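PDB 6DFL: lipopolysaccharide core heptose(I) kinase WaaP from Pseudomonas aeruginosa, which phosphorylates the first heptose of the lipopolysaccharide inner core with ATP and magnesium, and also shows protein-tyrosine kinase activity. Local coordinates for residues Y30-E34 against G35-L39; R133-P137 against R138-A142; E145-A148 against R149-D153; F212-L215 against D216-L219. All coordinates share one frame; numbering follows the deposited sequence.

Contact 1 of 4, residues Y30-E34 against G35-L39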
# COMPACT_ATOMS: atom_id res chain seq x y z
N TYR A 30 -25.12 -5.03 6.45
CA TYR A 30 -24.39 -3.84 6.88
C TYR A 30 -24.95 -2.55 6.27
O TYR A 30 -26.17 -2.38 6.17
CB TYR A 30 -22.90 -3.91 6.53
CG TYR A 30 -22.17 -5.19 6.87
CD1 TYR A 30 -21.49 -5.34 8.07
CD2 TYR A 30 -22.12 -6.24 5.96
CE1 TYR A 30 -20.79 -6.50 8.37
CE2 TYR A 30 -21.43 -7.41 6.25
CZ TYR A 30 -20.76 -7.54 7.46
OH TYR A 30 -20.07 -8.70 7.74
N ARG A 31 -24.03 -1.70 5.79
CA ARG A 31 -24.28 -0.28 5.52
C ARG A 31 -25.47 -0.06 4.59
O ARG A 31 -25.58 -0.70 3.54
CB ARG A 31 -23.04 0.36 4.90
CG ARG A 31 -21.71 -0.24 5.36
CD ARG A 31 -20.84 -0.64 4.18
NE ARG A 31 -19.41 -0.54 4.51
CZ ARG A 31 -18.43 -1.11 3.82
NH1 ARG A 31 -17.16 -0.96 4.21
NH2 ARG A 31 -18.69 -1.86 2.74
N GLU A 32 -26.35 0.88 4.97
CA GLU A 32 -27.54 1.18 4.18
C GLU A 32 -27.54 2.62 3.68
O GLU A 32 -28.53 3.34 3.87
CB GLU A 32 -28.81 0.91 5.01
CG GLU A 32 -29.19 -0.57 5.19
CD GLU A 32 -30.28 -1.01 4.25
OE1 GLU A 32 -30.83 -0.14 3.54
OE2 GLU A 32 -30.60 -2.22 4.21
N LEU A 33 -26.45 3.03 3.01
CA LEU A 33 -26.24 4.42 2.57
C LEU A 33 -27.10 4.75 1.35
O LEU A 33 -26.66 4.72 0.20
CB LEU A 33 -24.76 4.65 2.24
CG LEU A 33 -23.73 4.76 3.36
CD1 LEU A 33 -22.68 3.68 3.19
CD2 LEU A 33 -23.08 6.15 3.34
N GLU A 34 -28.37 5.08 1.63
CA GLU A 34 -29.34 5.55 0.64
C GLU A 34 -29.47 4.59 -0.54
O GLU A 34 -28.79 4.76 -1.57
CB GLU A 34 -28.95 6.95 0.15
CG GLU A 34 -30.06 8.01 0.25
CD GLU A 34 -29.59 9.42 -0.11
OE1 GLU A 34 -29.11 9.62 -1.25
OE2 GLU A 34 -29.71 10.33 0.74
N GLY A 35 -30.32 3.57 -0.41
CA GLY A 35 -30.51 2.61 -1.47
C GLY A 35 -29.42 1.55 -1.52
O GLY A 35 -29.69 0.40 -1.89
N ARG A 36 -28.20 1.93 -1.13
CA ARG A 36 -27.09 0.99 -1.09
C ARG A 36 -27.32 -0.09 -0.03
O ARG A 36 -28.28 -0.03 0.75
CB ARG A 36 -25.77 1.73 -0.84
CG ARG A 36 -24.66 1.37 -1.83
CD ARG A 36 -23.62 2.49 -1.97
NE ARG A 36 -22.50 2.33 -1.05
CZ ARG A 36 -21.61 3.27 -0.78
NH1 ARG A 36 -20.62 3.03 0.08
NH2 ARG A 36 -21.71 4.47 -1.35
N ARG A 37 -26.44 -1.10 -0.03
CA ARG A 37 -26.56 -2.24 0.87
C ARG A 37 -25.32 -3.11 0.73
O ARG A 37 -24.83 -3.33 -0.38
CB ARG A 37 -27.82 -3.06 0.57
CG ARG A 37 -28.22 -4.02 1.68
CD ARG A 37 -29.64 -4.53 1.45
NE ARG A 37 -29.67 -5.76 0.68
CZ ARG A 37 -30.35 -6.86 1.02
NH1 ARG A 37 -31.10 -6.88 2.13
NH2 ARG A 37 -30.29 -7.93 0.24
N THR A 38 -24.82 -3.61 1.87
CA THR A 38 -23.75 -4.59 1.91
C THR A 38 -24.15 -5.70 2.87
O THR A 38 -24.69 -5.42 3.94
CB THR A 38 -22.43 -3.98 2.37
OG1 THR A 38 -22.27 -2.68 1.80
CG2 THR A 38 -21.26 -4.87 1.95
N LEU A 39 -23.89 -6.95 2.50
CA LEU A 39 -24.16 -8.05 3.40
C LEU A 39 -23.19 -9.18 3.10
O LEU A 39 -22.82 -9.39 1.95
CB LEU A 39 -25.61 -8.56 3.29
CG LEU A 39 -26.02 -9.25 1.99
CD1 LEU A 39 -26.25 -10.74 2.19
CD2 LEU A 39 -27.26 -8.60 1.41
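Tyr30 turns the edge of its ring to the backbone of Thr38 and Leu39. CD2 of Tyr30 lies 3.7 Å from CA of Leu39. Its CG stands anti to its carbonyl carbon (chi1 -48°), and the ring runs along the neighbouring chain. Beside it, the Arg31 side chain passes obliquely over Thr38. CD of Arg31 is 3.4 Å from OG1 of Thr38, which lies near the guanidinium plane at its edge. Leu33 and Arg36 run side by side in the same direction, and CD1 of Leu33 sits over one guanidinium face, 3.8 Å from NH1 of Arg36. The Arg36 side chain lies about 8 Å from that of Asp163, the probable active-site residue. Glu32 and Arg37 also run side by side. Their flat ends are turned 78° apart, and OE2 of Glu32 meets CD of Arg37 at 3.7 Å rather than its charged nitrogens. The chain reverses here just before strand 37-41 of the N-lobe sheet. Tyr30 N donates to Thr38 O at 2.6 Å. The bonds from Thr38 N to Arg31 O and from Arg36 N to Leu33 O are weak. The contact therefore relies on one short backbone bond and on carbon atoms packed against polar groups, while Glu32 and Arg37 probably attract each other only at longer range.

Contact 2 of 4, residues R133-P137 against R138-A142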
# COMPACT_ATOMS: atom_id res chain seq x y z
N ARG A 133 5.42 -2.09 19.88
CA ARG A 133 5.87 -3.46 19.65
C ARG A 133 6.54 -3.52 18.29
O ARG A 133 5.98 -4.08 17.33
CB ARG A 133 4.70 -4.44 19.74
CG ARG A 133 4.73 -5.40 20.93
CD ARG A 133 3.40 -6.14 21.07
NE ARG A 133 2.99 -6.23 22.47
CZ ARG A 133 1.72 -6.18 22.89
NH1 ARG A 133 1.46 -6.26 24.20
NH2 ARG A 133 0.72 -6.04 22.03
N PRO A 134 7.76 -2.99 18.16
CA PRO A 134 8.38 -2.83 16.84
C PRO A 134 8.57 -4.16 16.14
O PRO A 134 9.03 -5.14 16.75
CB PRO A 134 9.73 -2.17 17.15
CG PRO A 134 9.54 -1.56 18.51
CD PRO A 134 8.65 -2.51 19.23
N PRO A 135 8.20 -4.24 14.87
CA PRO A 135 8.34 -5.49 14.11
C PRO A 135 9.78 -5.70 13.67
O PRO A 135 10.62 -4.79 13.81
CB PRO A 135 7.43 -5.25 12.90
CG PRO A 135 7.64 -3.78 12.64
CD PRO A 135 7.68 -3.15 14.03
N PRO A 136 10.11 -6.86 13.12
CA PRO A 136 11.42 -7.03 12.47
C PRO A 136 11.60 -5.98 11.39
O PRO A 136 10.69 -5.77 10.58
CB PRO A 136 11.36 -8.43 11.85
CG PRO A 136 10.21 -9.12 12.54
CD PRO A 136 9.26 -8.07 13.00
N PRO A 137 12.74 -5.28 11.37
CA PRO A 137 12.94 -4.25 10.33
C PRO A 137 12.71 -4.77 8.92
O PRO A 137 12.04 -4.11 8.13
CB PRO A 137 14.39 -3.81 10.55
CG PRO A 137 14.64 -4.10 12.00
CD PRO A 137 13.88 -5.36 12.29
N ARG A 138 13.24 -5.95 8.59
CA ARG A 138 13.12 -6.42 7.21
C ARG A 138 11.66 -6.71 6.86
O ARG A 138 11.21 -6.37 5.76
CB ARG A 138 14.00 -7.65 6.99
CG ARG A 138 14.96 -7.47 5.81
CD ARG A 138 15.93 -8.64 5.64
NE ARG A 138 15.29 -9.80 5.04
CZ ARG A 138 14.94 -10.90 5.70
NH1 ARG A 138 14.36 -11.91 5.07
NH2 ARG A 138 15.19 -10.98 7.01
N LEU A 139 10.91 -7.33 7.77
CA LEU A 139 9.48 -7.49 7.54
C LEU A 139 8.81 -6.15 7.29
O LEU A 139 8.01 -6.00 6.36
CB LEU A 139 8.81 -8.18 8.73
CG LEU A 139 7.32 -8.35 8.45
CD1 LEU A 139 7.13 -9.13 7.15
CD2 LEU A 139 6.64 -9.07 9.60
N LYS A 140 9.13 -5.16 8.11
CA LYS A 140 8.54 -3.84 7.96
C LYS A 140 8.80 -3.30 6.56
O LYS A 140 7.86 -2.99 5.81
CB LYS A 140 9.11 -2.91 9.03
CG LYS A 140 8.54 -1.52 9.01
CD LYS A 140 9.28 -0.69 10.02
CE LYS A 140 8.73 0.71 10.07
NZ LYS A 140 9.69 1.56 10.83
N ARG A 141 10.07 -3.21 6.17
CA ARG A 141 10.41 -2.62 4.88
C ARG A 141 9.82 -3.41 3.72
O ARG A 141 9.34 -2.83 2.73
CB ARG A 141 11.92 -2.48 4.77
CG ARG A 141 12.51 -1.49 5.78
CD ARG A 141 14.01 -1.31 5.55
NE ARG A 141 14.83 -2.24 6.32
CZ ARG A 141 15.48 -1.91 7.43
NH1 ARG A 141 15.40 -0.68 7.92
NH2 ARG A 141 16.21 -2.83 8.05
N ALA A 142 9.78 -4.74 3.83
CA ALA A 142 9.14 -5.53 2.78
C ALA A 142 7.66 -5.17 2.62
O ALA A 142 7.16 -5.13 1.49
CB ALA A 142 9.30 -7.01 3.08
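Pro137 and Arg141 meet one helical turn apart, at the tight end of this contact. CB of Pro137 lies over one face of the Arg141 guanidinium, 3.2 Å from NH2 of Arg141. The Arg141 chain bends at chi3 (-91°), which folds the flat group back over the proline. Its NH2 also binds the backbone of another protein chain. Two straight backbone bonds close the first turn. Lys140 N donates to Pro136 O at 3.0 Å, and Arg141 N donates to Pro137 O at 2.9 Å with an angle of 171° at the hydrogen. The other prolines pack more loosely. CB of Pro136 lies 4.0 Å from CB of Leu139, with the two side chains pointing the same way. Pro136 is exposed, whereas Leu139 is buried. CG of Pro135 reaches only the base of Lys140, 4.0 Å from CB of that residue. The extended lysine chain then carries NZ away to salt bridges with Asp223 and with an acidic side chain of another protein chain. Arg138 is exposed; its CB points away from the prolines, and its guanidinium forms a salt bridge with Asp180. Pro136 holds the N-cap position, and Pro137 takes the first helical place, where a proline's missing N-H costs no helix bond. Proline in the first turn is a common way to begin a helix; here it opens helix 137-156 in the C-lobe of the kinase-like fold.

Contact 3 of 4, residues E145-A148 against R149-D153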
# COMPACT_ATOMS: atom_id res chain seq x y z
N GLU A 145 7.36 -1.75 1.02
CA GLU A 145 7.67 -1.81 -0.41
C GLU A 145 6.58 -2.55 -1.16
O GLU A 145 6.23 -2.17 -2.28
CB GLU A 145 9.03 -2.47 -0.64
CG GLU A 145 10.15 -1.69 -0.02
CD GLU A 145 11.51 -2.25 -0.41
OE1 GLU A 145 11.56 -3.05 -1.37
OE2 GLU A 145 12.52 -1.88 0.24
N ALA A 146 6.04 -3.62 -0.57
CA ALA A 146 4.98 -4.35 -1.25
C ALA A 146 3.76 -3.46 -1.51
O ALA A 146 3.04 -3.67 -2.49
CB ALA A 146 4.58 -5.57 -0.43
N VAL A 147 3.54 -2.44 -0.68
CA VAL A 147 2.40 -1.57 -0.95
C VAL A 147 2.76 -0.55 -2.00
O VAL A 147 1.97 -0.25 -2.90
CB VAL A 147 1.89 -0.90 0.34
CG1 VAL A 147 0.73 0.02 0.04
CG2 VAL A 147 1.50 -1.97 1.35
N ALA A 148 3.97 0.00 -1.89
CA ALA A 148 4.51 0.85 -2.95
C ALA A 148 4.36 0.18 -4.32
O ALA A 148 3.91 0.82 -5.27
CB ALA A 148 5.96 1.18 -2.65
N ARG A 149 4.62 -1.12 -4.42
CA ARG A 149 4.50 -1.78 -5.71
C ARG A 149 3.06 -1.88 -6.16
O ARG A 149 2.75 -1.69 -7.35
CB ARG A 149 5.13 -3.17 -5.68
CG ARG A 149 6.65 -3.16 -5.83
CD ARG A 149 7.21 -4.56 -6.00
NE ARG A 149 6.74 -5.51 -4.98
CZ ARG A 149 7.43 -5.85 -3.89
NH1 ARG A 149 8.63 -5.30 -3.67
NH2 ARG A 149 6.92 -6.72 -3.02
N MSE A 150 2.15 -2.21 -5.24
CA MSE A 150 0.78 -2.45 -5.64
C MSE A 150 0.12 -1.16 -6.06
O MSE A 150 -0.54 -1.10 -7.09
CB MSE A 150 0.02 -3.10 -4.53
CG MSE A 150 0.43 -4.52 -4.26
SE MSE A 150 -0.77 -5.25 -2.90
CE MSE A 150 -2.44 -5.28 -3.87
N VAL A 151 0.35 -0.11 -5.28
CA VAL A 151 -0.27 1.19 -5.57
C VAL A 151 0.29 1.75 -6.87
O VAL A 151 -0.47 2.10 -7.79
CB VAL A 151 -0.06 2.15 -4.38
CG1 VAL A 151 -0.54 3.55 -4.69
CG2 VAL A 151 -0.77 1.62 -3.13
N GLY A 152 1.62 1.83 -6.98
CA GLY A 152 2.23 2.12 -8.27
C GLY A 152 1.65 1.29 -9.40
O GLY A 152 1.26 1.83 -10.43
N ASP A 153 1.56 -0.04 -9.20
CA ASP A 153 1.00 -0.91 -10.23
C ASP A 153 -0.44 -0.54 -10.54
O ASP A 153 -0.84 -0.44 -11.71
CB ASP A 153 1.09 -2.37 -9.80
CG ASP A 153 2.40 -3.05 -10.28
OD1 ASP A 153 3.29 -2.34 -10.77
OD2 ASP A 153 2.51 -4.29 -10.15
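Arg149 sets CG anti to its carbonyl carbon (chi1 -81°) and bends at chi3 (-51°), which folds its guanidinium back along the preceding helical turn. One face of the group then lies over Ala146 CA, with NH2 of Arg149 3.5 Å from that carbon and 3.7 Å from Ala146 CB. Glu145 O lies on this same face, near the rim. The Glu145 chain is extended, and OE1 of Glu145 stays 4.4 Å from NH1 of Arg149, beyond salt-bridge range. Any attraction between these charges is probably modest. Backbone bonds run from i+4 to i throughout. The straightest goes from Val151 N to Val147 O at 2.9 Å. Arg149 N also approaches Glu145 O nearly end-on, whereas Met150 N comes to Ala146 O from above the carbonyl plane. These turns belong to helix 137-156 of the kinase-like C-lobe. The Val147 and Val151 side chains cross on its buried side, with CG1 of Val147 3.9 Å from CG2 of Val151. Both touch Leu210 of helix 200-212, and Val147 also touches the bound palmitoyl-phosphopantetheine ligand. Selenomethionine Met150 lays CG 3.3 Å from Ala146 O before its chain leads off toward Leu184 and Val186. Gly152 N donates to Ala148 O at 3.0 Å, while Ala148 packs against Phe227 and Thr230 of helix 221-232.

Contact 4 of 4, residues F212-L215 against D216-L219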
# COMPACT_ATOMS: atom_id res chain seq x y z
N PHE A 212 -1.62 9.43 5.10
CA PHE A 212 -2.28 9.84 6.34
C PHE A 212 -2.79 8.64 7.10
O PHE A 212 -2.80 8.66 8.33
CB PHE A 212 -3.39 10.84 6.04
CG PHE A 212 -2.90 12.02 5.23
CD1 PHE A 212 -1.59 12.46 5.34
CD2 PHE A 212 -3.73 12.66 4.33
CE1 PHE A 212 -1.13 13.52 4.61
CE2 PHE A 212 -3.26 13.74 3.58
CZ PHE A 212 -1.95 14.16 3.73
N SER A 213 -3.14 7.56 6.42
CA SER A 213 -3.54 6.38 7.16
C SER A 213 -2.38 5.72 7.88
O SER A 213 -2.60 4.76 8.62
CB SER A 213 -4.22 5.37 6.23
OG SER A 213 -3.29 4.47 5.65
N ALA A 214 -1.14 6.20 7.72
CA ALA A 214 -0.01 5.44 8.24
C ALA A 214 0.91 6.27 9.12
O ALA A 214 2.03 5.83 9.42
CB ALA A 214 0.77 4.80 7.08
N LEU A 215 0.44 7.43 9.60
CA LEU A 215 1.23 8.35 10.41
C LEU A 215 1.58 7.81 11.79
O LEU A 215 2.41 8.43 12.48
CB LEU A 215 0.49 9.67 10.58
CG LEU A 215 0.16 10.33 9.25
CD1 LEU A 215 -0.58 11.62 9.48
CD2 LEU A 215 1.46 10.55 8.41
N ASP A 216 1.02 6.68 12.21
CA ASP A 216 1.10 6.26 13.60
C ASP A 216 1.74 4.89 13.75
O ASP A 216 1.52 4.21 14.76
CB ASP A 216 -0.30 6.28 14.22
CG ASP A 216 -0.28 6.16 15.72
OD1 ASP A 216 0.36 7.02 16.37
OD2 ASP A 216 -0.88 5.19 16.24
N ILE A 217 2.55 4.45 12.79
CA ILE A 217 3.14 3.13 12.87
C ILE A 217 4.66 3.19 12.94
O ILE A 217 5.32 2.16 12.79
CB ILE A 217 2.67 2.25 11.70
CG1 ILE A 217 3.17 2.83 10.37
CG2 ILE A 217 1.15 2.11 11.71
CD1 ILE A 217 2.70 2.05 9.19
N GLY A 218 5.22 4.37 13.19
CA GLY A 218 6.66 4.46 13.34
C GLY A 218 7.44 4.37 12.04
O GLY A 218 8.50 3.73 12.00
N LEU A 219 6.94 4.98 10.98
CA LEU A 219 7.71 5.05 9.74
C LEU A 219 8.80 6.09 9.91
O LEU A 219 8.52 7.27 10.13
CB LEU A 219 6.82 5.40 8.56
CG LEU A 219 5.68 4.44 8.22
CD1 LEU A 219 4.88 4.90 7.02
CD2 LEU A 219 6.15 3.03 8.01
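Two type I beta turns, Phe212 to Leu215 and Ala214 to Ile217, carry the chain out of helix 200-212 with Ala214 and Leu215 shared between them. Ala214 is the small buried centre of the contact. Its methyl CB meets the ends of two larger side chains, CD1 of Ile217 at 4.0 Å and CD1 of Leu219 at 4.1 Å. Ile217 holds CG1 between its backbone N and carbonyl carbon (chi1 65°), which brings CG1 to 3.3 Å from Ala214 O. With the rest of the chain extended (chi2 -177°), CD1 ends beside the alanine methyl. Leu219 points its CB back toward the turn. CD1 of Leu219 lies 3.8 Å from Ala214 O, so both branched residues touch the carbonyl as well as the methyl. Leu215 CB points away from the following residues, and its side chain touches Ala254 of helix 244-257 and Tyr258. Gly218 takes a positive phi (75°), and the chain turns there before Leu219. Leu219 also packs on Lys140 and Val144 of helix 137-156. Ile217 and Leu219 both touch the bound acyl-phosphopantetheine. The double turn and the residues after it, in the loop that joins helices 200-212 and 221-232, thus line part of this ligand's pocket.

How the contacts relate
The contacts follow one another along the chain, from contact 1 to contact 4. Contact 1 stands apart at the edge strand 37-41 of the five-stranded sheet. Its centre is about 30 Å from those of contacts 3 and 4 and 37 Å from that of contact 2. Contacts 2 and 3 share helix 137-156, with centres 17 Å apart. Contact 4 lies in the loop between helices 200-212 and 221-232. It meets contact 2 where Lys140 NZ probably bonds to Gly218 O. Contacts 3 and 4 do not touch, but both supply residues that touch the bound acyl ligand. Contacts 2, 3 and 4 thus lie together in the helical lobe, near the acyl ligand, and contact 1 belongs to the sheet lobe.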